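Local coordinates for ribonuclease (PDB 1IYB), which probably cleaves single-stranded RNA as a plant member of the ribonuclease T2 family and binds guanosine-5'-monophosphate in its guanine site, at residues N146-K149 against N150-S154. Residues are numbered along the deposited sequence; the frame is centred on the assembly and turned at random.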
loop_
_atom_site.group_PDB
_atom_site.type_symbol
_atom_site.label_atom_id
_atom_site.label_comp_id
_atom_site.label_asym_id
_atom_site.label_seq_id
_atom_site.Cartn_x
_atom_site.Cartn_y
_atom_site.Cartn_z
ATOM N N ASN A 146 4.083 21.569 20.465
ATOM C CA ASN A 146 3.715 21.135 21.803
ATOM C C ASN A 146 2.434 21.782 22.338
ATOM O O ASN A 146 1.682 21.144 23.077
ATOM C CB ASN A 146 4.870 21.389 22.775
ATOM C CG ASN A 146 6.001 20.395 22.613
ATOM O OD1 ASN A 146 5.783 19.182 22.631
ATOM N ND2 ASN A 146 7.222 20.904 22.465
ATOM N N SER A 147 2.175 23.035 21.970
ATOM C CA SER A 147 0.966 23.707 22.438
ATOM C C SER A 147 -0.266 23.016 21.857
ATOM O O SER A 147 -1.291 22.870 22.526
ATOM C CB SER A 147 0.969 25.186 22.030
ATOM O OG SER A 147 0.744 25.353 20.640
ATOM N N ILE A 148 -0.146 22.583 20.606
ATOM C CA ILE A 148 -1.234 21.905 19.917
ATOM C C ILE A 148 -1.474 20.531 20.542
ATOM O O ILE A 148 -2.611 20.159 20.838
ATOM C CB ILE A 148 -0.905 21.759 18.406
ATOM C CG1 ILE A 148 -0.846 23.147 17.756
ATOM C CG2 ILE A 148 -1.947 20.885 17.709
ATOM C CD1 ILE A 148 -0.298 23.141 16.338
ATOM N N LYS A 149 -0.395 19.787 20.752
ATOM C CA LYS A 149 -0.491 18.460 21.354
ATOM C C LYS A 149 -1.081 18.518 22.760
ATOM O O LYS A 149 -1.982 17.752 23.101
ATOM C CB LYS A 149 0.893 17.814 21.443
ATOM C CG LYS A 149 1.507 17.405 20.123
ATOM C CD LYS A 149 2.892 16.823 20.360
ATOM C CE LYS A 149 3.517 16.302 19.080
ATOM N NZ LYS A 149 4.839 15.665 19.353
ATOM N N ASN A 150 -0.571 19.436 23.574
ATOM C CA ASN A 150 -1.027 19.542 24.953
ATOM C C ASN A 150 -2.436 20.089 25.130
ATOM O O ASN A 150 -3.126 19.720 26.080
ATOM C CB ASN A 150 -0.015 20.347 25.772
ATOM C CG ASN A 150 1.336 19.650 25.859
ATOM O OD1 ASN A 150 1.413 18.420 25.803
ATOM N ND2 ASN A 150 2.402 20.427 26.007
ATOM N N ALA A 151 -2.874 20.952 24.221
ATOM C CA ALA A 151 -4.225 21.488 24.302
ATOM C C ALA A 151 -5.188 20.319 24.103
ATOM O O ALA A 151 -6.200 20.200 24.790
ATOM C CB ALA A 151 -4.441 22.539 23.220
ATOM N N ILE A 152 -4.854 19.447 23.157
ATOM C CA ILE A 152 -5.688 18.287 22.873
ATOM C C ILE A 152 -5.623 17.261 24.004
ATOM O O ILE A 152 -6.646 16.713 24.411
ATOM C CB ILE A 152 -5.270 17.642 21.535
ATOM C CG1 ILE A 152 -5.566 18.624 20.395
ATOM C CG2 ILE A 152 -6.010 16.324 21.328
ATOM C CD1 ILE A 152 -4.913 18.253 19.083
ATOM N N ARG A 153 -4.424 17.017 24.523
ATOM C CA ARG A 153 -4.268 16.058 25.609
ATOM C C ARG A 153 -5.069 16.479 26.839
ATOM O O ARG A 153 -5.724 15.656 27.475
ATOM C CB ARG A 153 -2.794 15.907 25.983
ATOM C CG ARG A 153 -2.558 14.853 27.052
ATOM C CD ARG A 153 -1.085 14.715 27.381
ATOM N NE ARG A 153 -0.527 15.947 27.931
ATOM C CZ ARG A 153 0.737 16.082 28.319
ATOM N NH1 ARG A 153 1.578 15.059 28.219
ATOM N NH2 ARG A 153 1.161 17.242 28.806
ATOM N N SER A 154 -5.019 17.765 27.177
ATOM C CA SER A 154 -5.753 18.259 28.336
ATOM C C SER A 154 -7.259 18.102 28.150
ATOM O O SER A 154 -7.994 17.890 29.117
ATOM C CB SER A 154 -5.428 19.735 28.585
ATOM O OG SER A 154 -4.063 19.907 28.913
#
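Asn146 to Lys149 and Asn150 to Ser154 are successive turns of one amphipathic alpha-helix, 145-156, joined by the usual i to i+4 ladder of backbone bonds. Asn150 N donates to Asn146 O at 2.9 Å, with the N-H pointing at the oxygen at 164°. Ala151 N reaches Ser147 O at 3.0 Å on a more bent path of 146°. The third rung, Ile152 N to Ile148 O, is stretched to 3.3 Å and weak, whereas Arg153 N to Lys149 O is short again at 2.9 Å. On the buried face Ile148 and Ile152 run roughly parallel to one another, CG2 of Ile148 standing 4.2 Å from CD1 of Ile152. CG1 of Ile152 is set beside its own backbone N (chi1 -66°), which points the branch back along the helix and brings CD1 to 3.5 Å from Ile148 O. The pair packs the helix onto helix 127-133, through Leu131 for Ile148 and Leu127 and Ile130 for Ile152, and Ile148 also touches Ile162 of strand 161-166, at the edge of the four-stranded antiparallel sheet. Near the start of the helix, Ser147 OG is tied back by a hydrogen bond to Ser144 O. Along the polar flank, the Asn150 amide folds back over the preceding turn, ND2 coming 4.2 Å from CB of Asn146. Within the second turn Arg153, its chain bent at chi3, turns one guanidinium face to this amide: Asn150 OD1 sits 3.2 Å above the plane, off-centre, near the edge of the group.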